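Local coordinates for protein A197 (Sulfolobus turreted icosahedral virus, PDB 2C0N) that probably acts as a viral glycosyltransferase of the GT-A fold, transferring sugar from an activated donor to an acceptor, at residues A[13-18]-A[191-196]; A[61-66]-A[90-95]. All blocks are in the same frame, centred on the assembly; numbering follows the deposited sequence.

Contact 1: A[13-18]-A[191-196]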
ATOM      1  N   VAL A  13       2.673  -2.116   3.386  1.00 16.64           N
ATOM      2  CA  VAL A  13       2.056  -3.165   2.589  1.00 17.25           C
ATOM      3  C   VAL A  13       2.884  -3.396   1.305  1.00 16.04           C
ATOM      4  O   VAL A  13       3.157  -2.453   0.559  1.00 16.98           O
ATOM      5  CB  VAL A  13       0.630  -2.802   2.207  1.00 16.42           C
ATOM      6  CG1 VAL A  13      -0.036  -3.905   1.425  1.00 21.33           C
ATOM      7  CG2 VAL A  13      -0.193  -2.569   3.491  1.00 18.53           C
ATOM      8  N   ARG A  14       3.258  -4.646   1.075  1.00 15.44           N
ATOM      9  CA  ARG A  14       4.023  -5.032  -0.113  1.00 15.25           C
ATOM     10  C   ARG A  14       3.171  -4.820  -1.381  1.00 15.15           C
ATOM     11  O   ARG A  14       1.937  -4.975  -1.370  1.00 14.26           O
ATOM     12  CB  ARG A  14       4.576  -6.482   0.020  1.00 15.46           C
ATOM     13  CG  ARG A  14       3.545  -7.592   0.132  1.00 16.65           C
ATOM     14  CD  ARG A  14       4.125  -8.839   0.653  1.00 20.44           C
ATOM     15  NE  ARG A  14       4.376  -8.663   2.074  1.00 21.59           N
ATOM     16  CZ  ARG A  14       5.504  -8.891   2.698  1.00 21.85           C
ATOM     17  NH1 ARG A  14       6.479  -9.480   2.089  1.00 22.40           N
ATOM     18  NH2 ARG A  14       5.597  -8.630   3.986  1.00 23.60           N
ATOM     19  N   LEU A  15       3.849  -4.522  -2.484  1.00 14.41           N
ATOM     20  CA  LEU A  15       3.181  -4.204  -3.736  1.00 14.63           C
ATOM     21  C   LEU A  15       2.225  -5.273  -4.218  1.00 14.67           C
ATOM     22  O   LEU A  15       1.120  -4.961  -4.696  1.00 14.58           O
ATOM     23  CB  LEU A  15       4.215  -3.872  -4.823  1.00 15.44           C
ATOM     24  CG  LEU A  15       4.407  -2.366  -5.089  1.00 16.27           C
ATOM     25  CD1 LEU A  15       4.809  -1.565  -3.848  1.00 15.69           C
ATOM     26  CD2 LEU A  15       5.364  -2.167  -6.258  1.00 15.48           C
ATOM     27  N   PRO A  16       2.657  -6.521  -4.187  1.00 13.36           N
ATOM     28  CA  PRO A  16       1.716  -7.569  -4.654  1.00 13.82           C
ATOM     29  C   PRO A  16       0.373  -7.573  -3.919  1.00 14.08           C
ATOM     30  O   PRO A  16      -0.648  -7.861  -4.548  1.00 13.60           O
ATOM     31  CB  PRO A  16       2.518  -8.858  -4.446  1.00 14.32           C
ATOM     32  CG  PRO A  16       3.960  -8.383  -4.493  1.00 14.16           C
ATOM     33  CD  PRO A  16       3.982  -7.082  -3.852  1.00 12.84           C
ATOM     34  N   LEU A  17       0.342  -7.253  -2.626  1.00 14.02           N
ATOM     35  CA  LEU A  17      -0.934  -7.125  -1.907  1.00 14.04           C
ATOM     36  C   LEU A  17      -1.711  -5.860  -2.306  1.00 13.81           C
ATOM     37  O   LEU A  17      -2.905  -5.931  -2.525  1.00 14.32           O
ATOM     38  CB  LEU A  17      -0.758  -7.268  -0.378  1.00 15.39           C
ATOM     39  CG  LEU A  17      -2.051  -7.155   0.444  1.00 16.50           C
ATOM     40  CD1 LEU A  17      -2.921  -8.247   0.130  1.00 17.58           C
ATOM     41  CD2 LEU A  17      -1.700  -7.157   1.884  1.00 19.98           C
ATOM     42  N   ILE A  18      -1.029  -4.729  -2.514  1.00 13.48           N
ATOM     43  CA  ILE A  18      -1.670  -3.534  -3.033  1.00 14.47           C
ATOM     44  C   ILE A  18      -2.363  -3.836  -4.333  1.00 15.16           C
ATOM     45  O   ILE A  18      -3.518  -3.413  -4.555  1.00 16.15           O
ATOM     46  CB  ILE A  18      -0.681  -2.410  -3.194  1.00 13.82           C
ATOM     47  CG1 ILE A  18      -0.123  -2.054  -1.833  1.00 17.04           C
ATOM     48  CG2 ILE A  18      -1.341  -1.139  -3.799  1.00 14.47           C
ATOM     49  CD1 ILE A  18       0.952  -1.048  -1.929  1.00 20.33           C
ATOM     50  N   ASP A 191       6.244  -6.826 -10.677  1.00 18.78           N
ATOM     51  CA  ASP A 191       5.542  -5.854 -11.496  1.00 18.40           C
ATOM     52  C   ASP A 191       5.262  -4.569 -10.734  1.00 17.23           C
ATOM     53  O   ASP A 191       5.148  -4.557  -9.499  1.00 17.29           O
ATOM     54  CB  ASP A 191       4.207  -6.429 -11.949  1.00 19.56           C
ATOM     55  CG  ASP A 191       4.346  -7.459 -13.045  1.00 23.58           C
ATOM     56  OD1 ASP A 191       5.478  -7.703 -13.539  1.00 29.09           O
ATOM     57  OD2 ASP A 191       3.295  -8.032 -13.432  1.00 30.27           O
ATOM     58  N   HIS A 192       5.110  -3.488 -11.491  1.00 16.08           N
ATOM     59  CA  HIS A 192       4.611  -2.210 -10.945  1.00 15.79           C
ATOM     60  C   HIS A 192       3.145  -2.367 -10.677  1.00 16.05           C
ATOM     61  O   HIS A 192       2.495  -3.284 -11.200  1.00 16.36           O
ATOM     62  CB  HIS A 192       4.848  -1.087 -11.963  1.00 17.49           C
ATOM     63  CG  HIS A 192       6.229  -1.072 -12.533  1.00 15.58           C
ATOM     64  ND1 HIS A 192       7.368  -1.051 -11.747  1.00 15.17           N
ATOM     65  CD2 HIS A 192       6.654  -1.142 -13.813  1.00 14.55           C
ATOM     66  CE1 HIS A 192       8.431  -1.075 -12.533  1.00 18.04           C
ATOM     67  NE2 HIS A 192       8.027  -1.121 -13.792  1.00 14.41           N
ATOM     68  N   VAL A 193       2.608  -1.479  -9.860  1.00 15.89           N
ATOM     69  CA  VAL A 193       1.209  -1.531  -9.455  1.00 16.63           C
ATOM     70  C   VAL A 193       0.556  -0.217  -9.815  1.00 16.35           C
ATOM     71  O   VAL A 193       1.020   0.823  -9.393  1.00 17.54           O
ATOM     72  CB  VAL A 193       1.076  -1.791  -7.965  1.00 15.82           C
ATOM     73  CG1 VAL A 193      -0.388  -1.842  -7.562  1.00 16.60           C
ATOM     74  CG2 VAL A 193       1.794  -3.112  -7.639  1.00 15.48           C
ATOM     75  N   ALA A 194      -0.527  -0.289 -10.572  1.00 17.98           N
ATOM     76  CA  ALA A 194      -1.186   0.883 -11.117  1.00 18.43           C
ATOM     77  C   ALA A 194      -2.623   0.966 -10.642  1.00 18.05           C
ATOM     78  O   ALA A 194      -3.319  -0.030 -10.503  1.00 18.16           O
ATOM     79  CB  ALA A 194      -1.170   0.872 -12.628  1.00 19.59           C
ATOM     80  N   ARG A 195      -3.031   2.189 -10.377  1.00 18.30           N
ATOM     81  CA  ARG A 195      -4.441   2.513 -10.172  1.00 18.82           C
ATOM     82  C   ARG A 195      -4.679   3.734 -11.074  1.00 19.52           C
ATOM     83  O   ARG A 195      -4.306   4.866 -10.762  1.00 17.68           O
ATOM     84  CB  ARG A 195      -4.669   2.757  -8.692  1.00 18.84           C
ATOM     85  CG  ARG A 195      -6.114   2.857  -8.256  1.00 21.60           C
ATOM     86  CD  ARG A 195      -6.510   4.272  -8.102  1.00 23.06           C
ATOM     87  NE  ARG A 195      -7.932   4.400  -7.816  1.00 21.72           N
ATOM     88  CZ  ARG A 195      -8.585   5.552  -7.758  1.00 24.13           C
ATOM     89  NH1 ARG A 195      -7.961   6.702  -7.963  1.00 22.79           N
ATOM     90  NH2 ARG A 195      -9.885   5.547  -7.507  1.00 25.57           N
ATOM     91  N   ILE A 196      -5.245   3.461 -12.234  1.00 21.71           N
ATOM     92  CA  ILE A 196      -5.377   4.474 -13.273  1.00 23.48           C
ATOM     93  C   ILE A 196      -6.788   4.345 -13.780  1.00 24.65           C
ATOM     94  O   ILE A 196      -7.204   3.258 -14.159  1.00 24.27           O
ATOM     95  CB  ILE A 196      -4.354   4.307 -14.442  1.00 23.79           C
ATOM     96  CG1 ILE A 196      -4.366   2.878 -14.993  1.00 26.18           C
ATOM     97  CG2 ILE A 196      -2.948   4.717 -14.009  1.00 24.32           C
ATOM     98  CD1 ILE A 196      -5.049   2.728 -16.301  1.00 28.74           C
TER
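Val-193 fits against the first turn of helix 15-23, dividing its two methyl groups between Leu-15 and Ile-18. These two residues lie three positions apart, which brings both side chains to the same face of the helix. With CG1 anti to the backbone N (chi1 180°), Val-193 holds CG2 beside that nitrogen and spreads its branches along the helix surface. CG2 meets the isobutyl group of Leu-15, 3.7 Å from CG of that residue, and the two side chains run past one another in opposite senses. CG1 serves the other neighbour: it lies 3.9 Å from CG2 of Ile-18, whose side chain crosses that of Val-193 nearly at a right angle. A beta-branched valine suits the place because it offers two short arms close to an extended backbone.

Methyl-to-carbonyl contacts complete the direct touching. CG2 of Val-193 comes 3.5 Å from the backbone O of Leu-15, while CD2 of Leu-15 is 4.0 Å from the backbone O of Asp-191. No hydrogen bond joins the segments.

The helix met here connects the parallel, adjacent strands 3-8 and 28-31, a beta-alpha-beta crossover of the Rossmann-like part of the GT-A fold. Arg-14 is its N-cap residue, and its O accepts a backbone bond from Ile-18 N at 3.2 Å. Pro-16 suits this first turn, where the lack of an N-H costs no helical bond.

Segment 191-196 makes several polar bonds to the second subunit. Residues of both segments join an antiparallel ladder with a strand of that chain. Asp-191 O accepts a hydrogen bond from Ser-32 OG of the second subunit, and Arg-195 forms a salt bridge with Asp-25 of the second subunit.

Contact 2: A[61-66]-A[90-95]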
ATOM      1  N   ASP A  61      -3.337 -11.742   6.232  1.00 16.54           N
ATOM      2  CA  ASP A  61      -2.027 -11.291   6.691  1.00 16.18           C
ATOM      3  C   ASP A  61      -1.431 -10.474   5.565  1.00 15.85           C
ATOM      4  O   ASP A  61      -1.701 -10.723   4.385  1.00 15.00           O
ATOM      5  CB  ASP A  61      -1.121 -12.461   7.032  1.00 16.74           C
ATOM      6  CG  ASP A  61      -1.411 -13.062   8.396  1.00 20.43           C
ATOM      7  OD1 ASP A  61      -2.149 -12.464   9.218  1.00 21.91           O
ATOM      8  OD2 ASP A  61      -0.867 -14.144   8.630  1.00 25.13           O
ATOM      9  N   GLU A  62      -0.658  -9.461   5.929  1.00 15.74           N
ATOM     10  CA  GLU A  62      -0.078  -8.553   4.936  1.00 15.73           C
ATOM     11  C   GLU A  62       0.901  -9.256   3.966  1.00 15.04           C
ATOM     12  O   GLU A  62       1.235  -8.724   2.913  1.00 16.46           O
ATOM     13  CB  GLU A  62       0.583  -7.387   5.645  1.00 16.42           C
ATOM     14  CG  GLU A  62       1.258  -6.360   4.744  1.00 17.79           C
ATOM     15  CD  GLU A  62       2.693  -6.710   4.377  1.00 22.36           C
ATOM     16  OE1 GLU A  62       3.324  -7.492   5.135  1.00 19.36           O
ATOM     17  OE2 GLU A  62       3.196  -6.231   3.325  1.00 19.27           O
ATOM     18  N   ASP A  63       1.390 -10.439   4.333  1.00 14.42           N
ATOM     19  CA  ASP A  63       2.237 -11.209   3.418  1.00 14.73           C
ATOM     20  C   ASP A  63       1.504 -12.345   2.695  1.00 14.16           C
ATOM     21  O   ASP A  63       2.128 -13.199   2.097  1.00 14.68           O
ATOM     22  CB  ASP A  63       3.501 -11.734   4.131  1.00 15.27           C
ATOM     23  CG  ASP A  63       3.221 -12.478   5.405  1.00 17.97           C
ATOM     24  OD1 ASP A  63       2.042 -12.741   5.688  1.00 20.35           O
ATOM     25  OD2 ASP A  63       4.235 -12.785   6.146  1.00 20.57           O
ATOM     26  N   VAL A  64       0.181 -12.341   2.753  1.00 14.97           N
ATOM     27  CA  VAL A  64      -0.616 -13.346   2.073  1.00 14.31           C
ATOM     28  C   VAL A  64      -1.417 -12.671   0.945  1.00 14.43           C
ATOM     29  O   VAL A  64      -2.145 -11.717   1.185  1.00 15.81           O
ATOM     30  CB  VAL A  64      -1.537 -14.079   3.086  1.00 14.58           C
ATOM     31  CG1 VAL A  64      -2.496 -15.024   2.357  1.00 16.21           C
ATOM     32  CG2 VAL A  64      -0.714 -14.836   4.135  1.00 12.90           C
ATOM     33  N   VAL A  65      -1.245 -13.150  -0.291  1.00 15.17           N
ATOM     34  CA  VAL A  65      -1.844 -12.530  -1.460  1.00 15.30           C
ATOM     35  C   VAL A  65      -2.674 -13.544  -2.206  1.00 14.47           C
ATOM     36  O   VAL A  65      -2.132 -14.437  -2.855  1.00 13.73           O
ATOM     37  CB  VAL A  65      -0.783 -11.935  -2.427  1.00 15.92           C
ATOM     38  CG1 VAL A  65      -1.463 -11.281  -3.629  1.00 16.87           C
ATOM     39  CG2 VAL A  65       0.051 -10.922  -1.719  1.00 17.20           C
ATOM     40  N   PRO A  66      -4.004 -13.431  -2.097  1.00 14.20           N
ATOM     41  CA  PRO A  66      -4.847 -14.391  -2.764  1.00 14.30           C
ATOM     42  C   PRO A  66      -4.678 -14.452  -4.258  1.00 15.68           C
ATOM     43  O   PRO A  66      -4.485 -13.412  -4.940  1.00 13.78           O
ATOM     44  CB  PRO A  66      -6.260 -13.959  -2.346  1.00 14.99           C
ATOM     45  CG  PRO A  66      -6.032 -13.225  -1.051  1.00 14.95           C
ATOM     46  CD  PRO A  66      -4.797 -12.500  -1.276  1.00 13.91           C
ATOM     47  N   TYR A  90       1.082 -21.854   1.864  1.00 17.38           N
ATOM     48  CA  TYR A  90       2.154 -22.619   2.488  1.00 17.05           C
ATOM     49  C   TYR A  90       2.856 -21.771   3.531  1.00 16.69           C
ATOM     50  O   TYR A  90       3.276 -20.641   3.257  1.00 16.16           O
ATOM     51  CB  TYR A  90       3.184 -23.111   1.462  1.00 18.20           C
ATOM     52  CG  TYR A  90       3.776 -24.405   1.920  1.00 20.12           C
ATOM     53  CD1 TYR A  90       3.093 -25.584   1.692  1.00 21.62           C
ATOM     54  CD2 TYR A  90       4.993 -24.461   2.643  1.00 24.48           C
ATOM     55  CE1 TYR A  90       3.568 -26.798   2.148  1.00 24.38           C
ATOM     56  CE2 TYR A  90       5.488 -25.712   3.108  1.00 23.00           C
ATOM     57  CZ  TYR A  90       4.760 -26.867   2.830  1.00 23.47           C
ATOM     58  OH  TYR A  90       5.168 -28.129   3.227  1.00 25.12           O
ATOM     59  N   LEU A  91       3.031 -22.346   4.708  1.00 15.82           N
ATOM     60  CA  LEU A  91       3.625 -21.622   5.833  1.00 15.97           C
ATOM     61  C   LEU A  91       5.107 -21.345   5.619  1.00 16.08           C
ATOM     62  O   LEU A  91       5.864 -22.194   5.102  1.00 15.47           O
ATOM     63  CB  LEU A  91       3.388 -22.395   7.137  1.00 15.71           C
ATOM     64  CG  LEU A  91       1.930 -22.645   7.585  1.00 16.17           C
ATOM     65  CD1 LEU A  91       1.828 -23.591   8.758  1.00 17.89           C
ATOM     66  CD2 LEU A  91       1.236 -21.335   7.947  1.00 18.75           C
ATOM     67  N   LYS A  92       5.531 -20.153   6.064  1.00 17.03           N
ATOM     68  CA  LYS A  92       6.940 -19.739   6.023  1.00 15.54           C
ATOM     69  C   LYS A  92       7.765 -20.428   7.100  1.00 15.62           C
ATOM     70  O   LYS A  92       9.000 -20.340   7.091  1.00 15.54           O
ATOM     71  CB  LYS A  92       7.087 -18.205   6.143  1.00 16.60           C
ATOM     72  CG  LYS A  92       6.936 -17.476   4.808  1.00 14.08           C
ATOM     73  CD  LYS A  92       7.255 -16.021   4.837  1.00 14.69           C
ATOM     74  CE  LYS A  92       6.318 -15.193   5.606  1.00 14.88           C
ATOM     75  NZ  LYS A  92       6.631 -13.754   5.434  1.00 13.31           N
ATOM     76  N   THR A  93       7.085 -21.081   8.045  1.00 15.01           N
ATOM     77  CA  THR A  93       7.712 -22.011   8.974  1.00 15.45           C
ATOM     78  C   THR A  93       8.120 -23.327   8.293  1.00 14.00           C
ATOM     79  O   THR A  93       8.805 -24.159   8.896  1.00 13.48           O
ATOM     80  CB  THR A  93       6.778 -22.350  10.143  1.00 15.81           C
ATOM     81  OG1 THR A  93       5.577 -22.978   9.654  1.00 15.33           O
ATOM     82  CG2 THR A  93       6.474 -21.096  10.963  1.00 17.10           C
ATOM     83  N   LEU A  94       7.643 -23.505   7.062  1.00 14.02           N
ATOM     84  CA  LEU A  94       7.853 -24.684   6.238  1.00 13.66           C
ATOM     85  C   LEU A  94       7.227 -25.954   6.808  1.00 14.96           C
ATOM     86  O   LEU A  94       7.626 -27.061   6.439  1.00 13.96           O
ATOM     87  CB  LEU A  94       9.333 -24.897   5.960  1.00 14.39           C
ATOM     88  CG  LEU A  94      10.044 -23.632   5.461  1.00 14.29           C
ATOM     89  CD1 LEU A  94      11.505 -23.926   5.224  1.00 12.85           C
ATOM     90  CD2 LEU A  94       9.416 -23.117   4.204  1.00 16.95           C
ATOM     91  N   ARG A  95       6.254 -25.776   7.688  1.00 14.52           N
ATOM     92  CA  ARG A  95       5.702 -26.904   8.440  1.00 16.62           C
ATOM     93  C   ARG A  95       4.520 -27.554   7.696  1.00 16.73           C
ATOM     94  O   ARG A  95       4.114 -28.675   8.004  1.00 17.49           O
ATOM     95  CB  ARG A  95       5.306 -26.448   9.849  1.00 17.25           C
ATOM     96  CG  ARG A  95       6.493 -26.114  10.754  1.00 19.98           C
ATOM     97  CD  ARG A  95       6.079 -25.881  12.197  1.00 24.84           C
ATOM     98  NE  ARG A  95       7.165 -25.459  13.117  1.00 27.50           N
ATOM     99  CZ  ARG A  95       7.204 -25.760  14.423  1.00 32.67           C
ATOM    100  NH1 ARG A  95       6.255 -26.512  14.974  1.00 33.29           N
ATOM    101  NH2 ARG A  95       8.219 -25.351  15.197  1.00 34.30           N
TER
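Lys-92 reaches across to Asp-63 and closes a salt bridge, its NZ donating to OD2 over 2.7 Å. The ammonium group meets this oxygen on its anti side and stands 31° out of the carboxylate plane. The two side chains approach from opposite directions, covering a gap of 10.1 Å between the CA atoms of Asp-63 and Lys-92. A short acid and a long, flexible base suit such a span. The lysine chain bends at chi3 (-68°) and then extends through CE, which itself lies 3.2 Å from OD2 of Asp-63. With CG of Asp-63 between its backbone N and carbonyl carbon (chi1 52°), the carboxylate is carried toward the lysine. NZ of Lys-92 also donates to the backbone O of Phe-173, so two acceptors from different parts of the chain fix the ammonium group.

Each partner projects from a type I turn. In one, Val-64 N bonds to Asp-61 O at 3.0 Å; in the other, Leu-94 N bonds to Leu-91 O, also at 3.0 Å.

Packing is slight across the segments themselves. The side chain of Lys-92 touches His-172 and Ile-174, while Val-64 and Val-65, apolar and beta-branched as befits a buried strand, pack against strand 162-173.

Asp-61, Glu-62 and Asp-63 follow strand 56-60 and read as a DXD signature, which in many GT-A glycosyltransferases helps bind a divalent cation and the nucleotide-sugar donor; the arrangement is consistent with a donor-site loop of that kind.

Contact 1 is mostly buried and apolar, while contact 2 lies at the surface and rests on a single ionic pair. Their places explain the difference: 13-18 with 191-196 sets a C-terminal strand on a helix of the core crossover beside the subunit interface, whereas 61-66 with 90-95 ties two loops within one chain, untouched by the other subunit. The contacts meet, their centres about 18 Å apart. Arg-14 NH2 forms a salt bridge with Glu-62 OE1 at 2.8 Å, and Leu-17 CD2 packs on Glu-62 O. The start of helix 15-23 is therefore coupled to the probable DXD motif of contact 2.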